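Local coordinates for nitroreductase family protein (Sphingopyxis sp., PDB 7DP1) that reduces nitro groups of dinitroaniline herbicides, using FMN as cofactor and NADPH as electron donor, at residues Gly131-Arg144 with Leu189-Ile203. The protein carries 1 engineered substitution. Numbering follows the deposited sequence.
Sequences GFGAPVMLFLHCSR and LGLGDDQILFSGLAI
Strands 136-143 and 195-203 run antiparallel, 160° between their directions, as neighbouring inner strands of the antiparallel sheet at the core of the nitroreductase-family fold, with 54-59 and 171-175 on the outer sides within this chain. Pairing is regular from Val136 with Ile203 to Leu140 with Ser199; there a classic beta bulge sets Phe198 and Ser199 against Leu140, and Leu140 O accepts from Phe198 N (3.0 Å) and, weakly, from Ser199 N. Phe198, in the bulge, lies against the FMN, while the CD2 edge of its ring meets Leu140 CD2 at 3.7 Å, the two side chains running alongside one another. The face carrying Leu138, Leu140, Cys142 and Leu201 packs on helix 148-167. On the other face, Met137 folds back through two bends so that CE packs on Ala202 CB (3.6 Å), and its CG lies over the rim of the Phe139 ring. Leu189 CD1, from the end of helix 182-189, reaches Phe139 CD2 at 3.6 Å. Leu191 covers one face of the His141 ring: chi1 of 54°, with CG between the backbone N and the carbonyl carbon, places the ring where Leu191 CD1 lies over its centre in a CH-pi contact. His141 ND1 donates to Gln195 OE1 (2.6 Å), which lies in the imidazole plane, the amide turned 82° from the ring; NE2 is hydrogen-bonded to Thr56 OG1 of strand 54-59, so both ring nitrogens are engaged and the ring's rotation is fixed. At the far end Ile196 CB sits 3.9 Å above the centre of the Arg144 guanidinium, whose NE donates to Gln195 O from above the carbonyl plane, and a water bridges Ser143 OG and Asp194 OD2.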
ATOM      1  N   GLY A 131     -15.312 -15.847  -0.877  1.00 51.07           N
ATOM      2  CA  GLY A 131     -15.113 -14.606  -0.152  1.00 45.91           C
ATOM      3  C   GLY A 131     -15.425 -14.794   1.324  1.00 50.27           C
ATOM      4  O   GLY A 131     -15.758 -13.845   2.037  1.00 51.85           O
ATOM      5  N   PHE A 132     -15.307 -16.036   1.779  1.00 47.56           N
ATOM      6  CA  PHE A 132     -15.620 -16.396   3.158  1.00 51.38           C
ATOM      7  C   PHE A 132     -17.036 -15.982   3.506  1.00 50.97           C
ATOM      8  O   PHE A 132     -17.314 -15.659   4.658  1.00 54.57           O
ATOM      9  CB  PHE A 132     -14.630 -15.756   4.138  1.00 51.32           C
ATOM     10  CG  PHE A 132     -13.199 -16.139   3.896  1.00 49.60           C
ATOM     11  CD1 PHE A 132     -12.792 -17.456   4.022  1.00 50.78           C
ATOM     12  CD2 PHE A 132     -12.263 -15.187   3.536  1.00 50.93           C
ATOM     13  CE1 PHE A 132     -11.473 -17.816   3.810  1.00 51.76           C
ATOM     14  CE2 PHE A 132     -10.943 -15.542   3.310  1.00 48.70           C
ATOM     15  CZ  PHE A 132     -10.546 -16.860   3.447  1.00 44.33           C
ATOM     16  N   GLY A 133     -17.912 -15.938   2.501  1.00 47.21           N
ATOM     17  CA  GLY A 133     -19.308 -15.627   2.729  1.00 50.60           C
ATOM     18  C   GLY A 133     -19.652 -14.152   2.714  1.00 55.21           C
ATOM     19  O   GLY A 133     -20.767 -13.762   3.056  1.00 61.55           O
ATOM     20  N   ALA A 134     -18.692 -13.324   2.339  1.00 50.70           N
ATOM     21  CA  ALA A 134     -18.942 -11.897   2.204  1.00 54.58           C
ATOM     22  C   ALA A 134     -19.914 -11.637   1.053  1.00 54.86           C
ATOM     23  O   ALA A 134     -19.844 -12.295   0.011  1.00 50.61           O
ATOM     24  CB  ALA A 134     -17.654 -11.154   1.989  1.00 45.25           C
ATOM     25  N   PRO A 135     -20.830 -10.677   1.246  1.00 49.91           N
ATOM     26  CA  PRO A 135     -21.853 -10.326   0.248  1.00 50.10           C
ATOM     27  C   PRO A 135     -21.316  -9.495  -0.915  1.00 49.05           C
ATOM     28  O   PRO A 135     -21.945  -9.450  -1.969  1.00 49.31           O
ATOM     29  CB  PRO A 135     -22.866  -9.519   1.062  1.00 49.28           C
ATOM     30  CG  PRO A 135     -22.046  -8.896   2.134  1.00 60.03           C
ATOM     31  CD  PRO A 135     -21.002  -9.923   2.497  1.00 53.54           C
ATOM     32  N   VAL A 136     -20.170  -8.860  -0.716  1.00 39.23           N
ATOM     33  CA  VAL A 136     -19.583  -7.947  -1.695  1.00 49.33           C
ATOM     34  C   VAL A 136     -18.136  -8.326  -1.957  1.00 48.34           C
ATOM     35  O   VAL A 136     -17.419  -8.699  -1.031  1.00 48.95           O
ATOM     36  CB  VAL A 136     -19.654  -6.468  -1.197  1.00 42.68           C
ATOM     37  CG1 VAL A 136     -18.759  -5.559  -2.030  1.00 35.84           C
ATOM     38  CG2 VAL A 136     -21.116  -5.960  -1.182  1.00 40.50           C
ATOM     39  N   MET A 137     -17.708  -8.273  -3.213  1.00 44.31           N
ATOM     40  CA  MET A 137     -16.303  -8.532  -3.528  1.00 36.33           C
ATOM     41  C   MET A 137     -15.753  -7.440  -4.444  1.00 40.61           C
ATOM     42  O   MET A 137     -16.322  -7.168  -5.506  1.00 42.24           O
ATOM     43  CB  MET A 137     -16.125  -9.909  -4.186  1.00 35.11           C
ATOM     44  CG  MET A 137     -14.709 -10.168  -4.709  1.00 37.92           C
ATOM     45  SD  MET A 137     -13.485 -10.337  -3.369  1.00 39.09           S
ATOM     46  CE  MET A 137     -14.247 -11.707  -2.477  1.00 32.09           C
ATOM     47  N   LEU A 138     -14.663  -6.810  -4.013  1.00 36.44           N
ATOM     48  CA  LEU A 138     -13.963  -5.797  -4.809  1.00 30.36           C
ATOM     49  C   LEU A 138     -12.751  -6.409  -5.457  1.00 29.27           C
ATOM     50  O   LEU A 138     -11.878  -6.960  -4.772  1.00 35.97           O
ATOM     51  CB  LEU A 138     -13.536  -4.614  -3.935  1.00 32.04           C
ATOM     52  CG  LEU A 138     -12.685  -3.510  -4.562  1.00 40.23           C
ATOM     53  CD1 LEU A 138     -13.058  -2.177  -3.964  1.00 45.81           C
ATOM     54  CD2 LEU A 138     -11.200  -3.762  -4.331  1.00 35.25           C
ATOM     55  N   PHE A 139     -12.650  -6.237  -6.762  1.00 32.48           N
ATOM     56  CA  PHE A 139     -11.477  -6.689  -7.484  1.00 29.68           C
ATOM     57  C   PHE A 139     -10.663  -5.480  -7.886  1.00 35.51           C
ATOM     58  O   PHE A 139     -11.127  -4.612  -8.649  1.00 31.99           O
ATOM     59  CB  PHE A 139     -11.863  -7.513  -8.703  1.00 29.91           C
ATOM     60  CG  PHE A 139     -12.409  -8.865  -8.362  1.00 35.40           C
ATOM     61  CD1 PHE A 139     -11.564  -9.868  -7.928  1.00 34.67           C
ATOM     62  CD2 PHE A 139     -13.768  -9.135  -8.480  1.00 35.45           C
ATOM     63  CE1 PHE A 139     -12.060 -11.130  -7.602  1.00 43.66           C
ATOM     64  CE2 PHE A 139     -14.275 -10.379  -8.160  1.00 38.75           C
ATOM     65  CZ  PHE A 139     -13.417 -11.397  -7.727  1.00 36.72           C
ATOM     66  N   LEU A 140      -9.451  -5.430  -7.349  1.00 24.54           N
ATOM     67  CA  LEU A 140      -8.546  -4.306  -7.561  1.00 32.56           C
ATOM     68  C   LEU A 140      -7.628  -4.623  -8.704  1.00 32.98           C
ATOM     69  O   LEU A 140      -6.935  -5.639  -8.684  1.00 39.09           O
ATOM     70  CB  LEU A 140      -7.755  -4.000  -6.267  1.00 28.05           C
ATOM     71  CG  LEU A 140      -6.561  -3.037  -6.307  1.00 38.05           C
ATOM     72  CD1 LEU A 140      -6.918  -1.730  -6.978  1.00 25.61           C
ATOM     73  CD2 LEU A 140      -6.032  -2.783  -4.863  1.00 27.21           C
ATOM     74  N   HIS A 141      -7.649  -3.781  -9.730  1.00 32.96           N
ATOM     75  CA  HIS A 141      -6.810  -4.032 -10.886  1.00 32.84           C
ATOM     76  C   HIS A 141      -6.243  -2.742 -11.452  1.00 38.50           C
ATOM     77  O   HIS A 141      -6.606  -1.648 -11.001  1.00 35.96           O
ATOM     78  CB  HIS A 141      -7.591  -4.771 -11.952  1.00 34.74           C
ATOM     79  CG  HIS A 141      -8.864  -4.081 -12.343  1.00 30.27           C
ATOM     80  ND1 HIS A 141      -8.941  -3.247 -13.419  1.00 37.93           N
ATOM     81  CD2 HIS A 141     -10.101  -4.135 -11.790  1.00 36.51           C
ATOM     82  CE1 HIS A 141     -10.194  -2.790 -13.530  1.00 41.52           C
ATOM     83  NE2 HIS A 141     -10.904  -3.313 -12.559  1.00 41.43           N
ATOM     84  N   CYS A 142      -5.348  -2.875 -12.427  1.00 29.92           N
ATOM     85  CA  CYS A 142      -4.718  -1.712 -13.042  1.00 33.86           C
ATOM     86  C   CYS A 142      -4.204  -2.061 -14.431  1.00 36.93           C
ATOM     87  O   CYS A 142      -4.178  -3.231 -14.834  1.00 35.27           O
ATOM     88  CB  CYS A 142      -3.560  -1.187 -12.176  1.00 37.01           C
ATOM     89  SG  CYS A 142      -2.180  -2.393 -11.970  1.00 41.51           S
ATOM     90  N   SER A 143      -3.796  -1.039 -15.166  1.00 39.30           N
ATOM     91  CA  SER A 143      -3.206  -1.259 -16.475  1.00 40.73           C
ATOM     92  C   SER A 143      -1.910  -2.042 -16.347  1.00 42.50           C
ATOM     93  O   SER A 143      -1.177  -1.862 -15.379  1.00 34.68           O
ATOM     94  CB  SER A 143      -2.931   0.065 -17.180  1.00 42.23           C
ATOM     95  OG  SER A 143      -2.146  -0.169 -18.334  1.00 40.39           O
ATOM     96  N   ARG A 144      -1.626  -2.897 -17.328  1.00 43.15           N
ATOM     97  CA  ARG A 144      -0.371  -3.654 -17.353  1.00 45.06           C
ATOM     98  C   ARG A 144       0.872  -2.804 -17.584  1.00 50.01           C
ATOM     99  O   ARG A 144       1.986  -3.321 -17.512  1.00 55.09           O
ATOM    100  CB  ARG A 144      -0.424  -4.747 -18.422  1.00 45.30           C
ATOM    101  CG  ARG A 144      -1.416  -5.827 -18.095  1.00 46.67           C
ATOM    102  CD  ARG A 144      -1.320  -7.032 -19.020  1.00 51.51           C
ATOM    103  NE  ARG A 144      -2.148  -8.094 -18.468  1.00 55.75           N
ATOM    104  CZ  ARG A 144      -1.677  -9.150 -17.820  1.00 55.39           C
ATOM    105  NH1 ARG A 144      -2.516 -10.053 -17.330  1.00 56.15           N
ATOM    106  NH2 ARG A 144      -0.373  -9.309 -17.677  1.00 56.44           N
ATOM    107  N   LEU A 189     -15.767 -10.483 -15.374  1.00 48.29           N
ATOM    108  CA  LEU A 189     -15.968  -9.083 -15.056  1.00 49.71           C
ATOM    109  C   LEU A 189     -15.988  -8.276 -16.359  1.00 50.68           C
ATOM    110  O   LEU A 189     -16.314  -7.086 -16.373  1.00 51.11           O
ATOM    111  CB  LEU A 189     -14.847  -8.576 -14.147  1.00 42.22           C
ATOM    112  CG  LEU A 189     -14.691  -9.175 -12.739  1.00 41.71           C
ATOM    113  CD1 LEU A 189     -13.582  -8.478 -11.984  1.00 34.45           C
ATOM    114  CD2 LEU A 189     -15.969  -9.177 -11.928  1.00 44.41           C
ATOM    115  N   GLY A 190     -15.609  -8.934 -17.450  1.00 51.01           N
ATOM    116  CA  GLY A 190     -15.528  -8.280 -18.742  1.00 53.20           C
ATOM    117  C   GLY A 190     -14.374  -7.296 -18.860  1.00 52.91           C
ATOM    118  O   GLY A 190     -14.464  -6.332 -19.613  1.00 60.90           O
ATOM    119  N   LEU A 191     -13.281  -7.537 -18.138  1.00 45.98           N
ATOM    120  CA  LEU A 191     -12.096  -6.681 -18.270  1.00 48.52           C
ATOM    121  C   LEU A 191     -11.164  -7.166 -19.378  1.00 54.49           C
ATOM    122  O   LEU A 191     -11.054  -8.369 -19.636  1.00 55.05           O
ATOM    123  CB  LEU A 191     -11.325  -6.610 -16.945  1.00 45.87           C
ATOM    124  CG  LEU A 191     -11.982  -5.859 -15.788  1.00 44.28           C
ATOM    125  CD1 LEU A 191     -11.226  -6.168 -14.525  1.00 48.19           C
ATOM    126  CD2 LEU A 191     -12.012  -4.342 -16.040  1.00 45.80           C
ATOM    127  N   GLY A 192     -10.512  -6.219 -20.048  1.00 56.50           N
ATOM    128  CA  GLY A 192      -9.610  -6.530 -21.143  1.00 61.39           C
ATOM    129  C   GLY A 192      -8.308  -7.162 -20.683  1.00 63.73           C
ATOM    130  O   GLY A 192      -8.040  -7.246 -19.480  1.00 52.28           O
ATOM    131  N   ASP A 193      -7.491  -7.613 -21.635  1.00 59.31           N
ATOM    132  CA  ASP A 193      -6.191  -8.186 -21.287  1.00 62.38           C
ATOM    133  C   ASP A 193      -5.097  -7.107 -21.191  1.00 56.82           C
ATOM    134  O   ASP A 193      -3.913  -7.417 -20.988  1.00 59.66           O
ATOM    135  CB  ASP A 193      -5.804  -9.261 -22.293  1.00 71.59           C
ATOM    136  CG  ASP A 193      -6.830 -10.392 -22.362  1.00 85.21           C
ATOM    137  OD1 ASP A 193      -7.960 -10.225 -21.851  1.00 87.00           O
ATOM    138  OD2 ASP A 193      -6.498 -11.458 -22.918  1.00 95.71           O
ATOM    139  N   ASP A 194      -5.507  -5.845 -21.304  1.00 45.97           N
ATOM    140  CA  ASP A 194      -4.637  -4.715 -20.996  1.00 51.40           C
ATOM    141  C   ASP A 194      -4.608  -4.498 -19.490  1.00 46.95           C
ATOM    142  O   ASP A 194      -3.789  -3.735 -18.971  1.00 43.77           O
ATOM    143  CB  ASP A 194      -5.120  -3.449 -21.691  1.00 59.68           C
ATOM    144  CG  ASP A 194      -6.478  -2.997 -21.177  1.00 70.70           C
ATOM    145  OD1 ASP A 194      -7.441  -3.797 -21.231  1.00 62.68           O
ATOM    146  OD2 ASP A 194      -6.571  -1.848 -20.686  1.00 77.00           O
ATOM    147  N   GLN A 195      -5.556  -5.128 -18.797  1.00 44.96           N
ATOM    148  CA  GLN A 195      -5.640  -5.048 -17.333  1.00 45.99           C
ATOM    149  C   GLN A 195      -4.983  -6.258 -16.687  1.00 42.83           C
ATOM    150  O   GLN A 195      -4.938  -7.346 -17.273  1.00 40.69           O
ATOM    151  CB  GLN A 195      -7.097  -4.960 -16.875  1.00 43.68           C
ATOM    152  CG  GLN A 195      -7.755  -3.664 -17.258  1.00 49.64           C
ATOM    153  CD  GLN A 195      -7.165  -2.511 -16.487  1.00 51.04           C
ATOM    154  OE1 GLN A 195      -7.242  -2.468 -15.257  1.00 44.17           O
ATOM    155  NE2 GLN A 195      -6.531  -1.585 -17.204  1.00 45.55           N
ATOM    156  N   ILE A 196      -4.490  -6.072 -15.473  1.00 36.26           N
ATOM    157  CA  ILE A 196      -3.995  -7.188 -14.674  1.00 35.98           C
ATOM    158  C   ILE A 196      -4.665  -7.151 -13.310  1.00 34.49           C
ATOM    159  O   ILE A 196      -4.795  -6.089 -12.692  1.00 36.39           O
ATOM    160  CB  ILE A 196      -2.436  -7.163 -14.540  1.00 43.01           C
ATOM    161  CG1 ILE A 196      -1.951  -8.286 -13.621  1.00 45.51           C
ATOM    162  CG2 ILE A 196      -1.927  -5.806 -14.035  1.00 37.92           C
ATOM    163  CD1 ILE A 196      -0.440  -8.554 -13.700  1.00 41.56           C
ATOM    164  N   LEU A 197      -5.116  -8.308 -12.846  1.00 32.99           N
ATOM    165  CA  LEU A 197      -5.790  -8.371 -11.562  1.00 31.43           C
ATOM    166  C   LEU A 197      -4.750  -8.482 -10.485  1.00 31.82           C
ATOM    167  O   LEU A 197      -3.935  -9.400 -10.530  1.00 33.66           O
ATOM    168  CB  LEU A 197      -6.743  -9.566 -11.489  1.00 39.81           C
ATOM    169  CG  LEU A 197      -7.398  -9.827 -10.125  1.00 47.20           C
ATOM    170  CD1 LEU A 197      -8.356  -8.703  -9.758  1.00 53.44           C
ATOM    171  CD2 LEU A 197      -8.125 -11.175 -10.102  1.00 38.93           C
ATOM    172  N   PHE A 198      -4.769  -7.561  -9.526  1.00 31.73           N
ATOM    173  CA  PHE A 198      -3.873  -7.661  -8.370  1.00 35.52           C
ATOM    174  C   PHE A 198      -4.515  -8.535  -7.288  1.00 30.74           C
ATOM    175  O   PHE A 198      -3.984  -9.582  -6.916  1.00 32.19           O
ATOM    176  CB  PHE A 198      -3.513  -6.259  -7.833  1.00 42.68           C
ATOM    177  CG  PHE A 198      -2.984  -6.235  -6.400  1.00 36.25           C
ATOM    178  CD1 PHE A 198      -2.143  -7.213  -5.918  1.00 34.46           C
ATOM    179  CD2 PHE A 198      -3.326  -5.194  -5.553  1.00 36.74           C
ATOM    180  CE1 PHE A 198      -1.667  -7.165  -4.616  1.00 29.87           C
ATOM    181  CE2 PHE A 198      -2.845  -5.137  -4.258  1.00 39.20           C
ATOM    182  CZ  PHE A 198      -2.025  -6.135  -3.788  1.00 35.79           C
ATOM    183  N   SER A 199      -5.666  -8.130  -6.793  1.00 30.15           N
ATOM    184  CA  SER A 199      -6.188  -8.795  -5.613  1.00 34.56           C
ATOM    185  C   SER A 199      -7.683  -8.617  -5.496  1.00 33.60           C
ATOM    186  O   SER A 199      -8.252  -7.679  -6.062  1.00 28.55           O
ATOM    187  CB  SER A 199      -5.493  -8.248  -4.364  1.00 33.49           C
ATOM    188  OG  SER A 199      -6.019  -8.829  -3.183  1.00 40.95           O
ATOM    189  N   GLY A 200      -8.331  -9.509  -4.760  1.00 27.19           N
ATOM    190  CA  GLY A 200      -9.713  -9.255  -4.389  1.00 33.33           C
ATOM    191  C   GLY A 200      -9.725  -8.650  -2.998  1.00 35.54           C
ATOM    192  O   GLY A 200      -8.700  -8.679  -2.301  1.00 32.31           O
ATOM    193  N   LEU A 201     -10.854  -8.057  -2.616  1.00 36.13           N
ATOM    194  CA  LEU A 201     -11.086  -7.634  -1.230  1.00 32.28           C
ATOM    195  C   LEU A 201     -12.509  -8.057  -0.856  1.00 32.54           C
ATOM    196  O   LEU A 201     -13.489  -7.498  -1.354  1.00 36.54           O
ATOM    197  CB  LEU A 201     -10.886  -6.119  -1.057  1.00 33.85           C
ATOM    198  CG  LEU A 201     -11.105  -5.498   0.341  1.00 34.88           C
ATOM    199  CD1 LEU A 201      -9.938  -5.809   1.321  1.00 33.43           C
ATOM    200  CD2 LEU A 201     -11.386  -3.971   0.277  1.00 26.08           C
ATOM    201  N   ALA A 202     -12.635  -9.106  -0.055  1.00 36.07           N
ATOM    202  CA  ALA A 202     -13.959  -9.518   0.396  1.00 37.36           C
ATOM    203  C   ALA A 202     -14.467  -8.458   1.357  1.00 34.91           C
ATOM    204  O   ALA A 202     -13.719  -8.017   2.224  1.00 35.99           O
ATOM    205  CB  ALA A 202     -13.901 -10.870   1.051  1.00 42.39           C
ATOM    206  N   ILE A 203     -15.730  -8.056   1.222  1.00 39.18           N
ATOM    207  CA  ILE A 203     -16.306  -6.992   2.052  1.00 33.23           C
ATOM    208  C   ILE A 203     -17.640  -7.370   2.676  1.00 39.52           C
ATOM    209  O   ILE A 203     -18.523  -7.884   1.984  1.00 47.27           O
ATOM    210  CB  ILE A 203     -16.514  -5.694   1.233  1.00 40.97           C
ATOM    211  CG1 ILE A 203     -15.173  -5.084   0.837  1.00 39.90           C
ATOM    212  CG2 ILE A 203     -17.260  -4.651   2.044  1.00 43.13           C
ATOM    213  CD1 ILE A 203     -15.310  -3.838  -0.010  1.00 33.87           C
TER
HETATM  214  O   HOH W   1      -4.349  -0.338 -20.237  1.00 48.62           O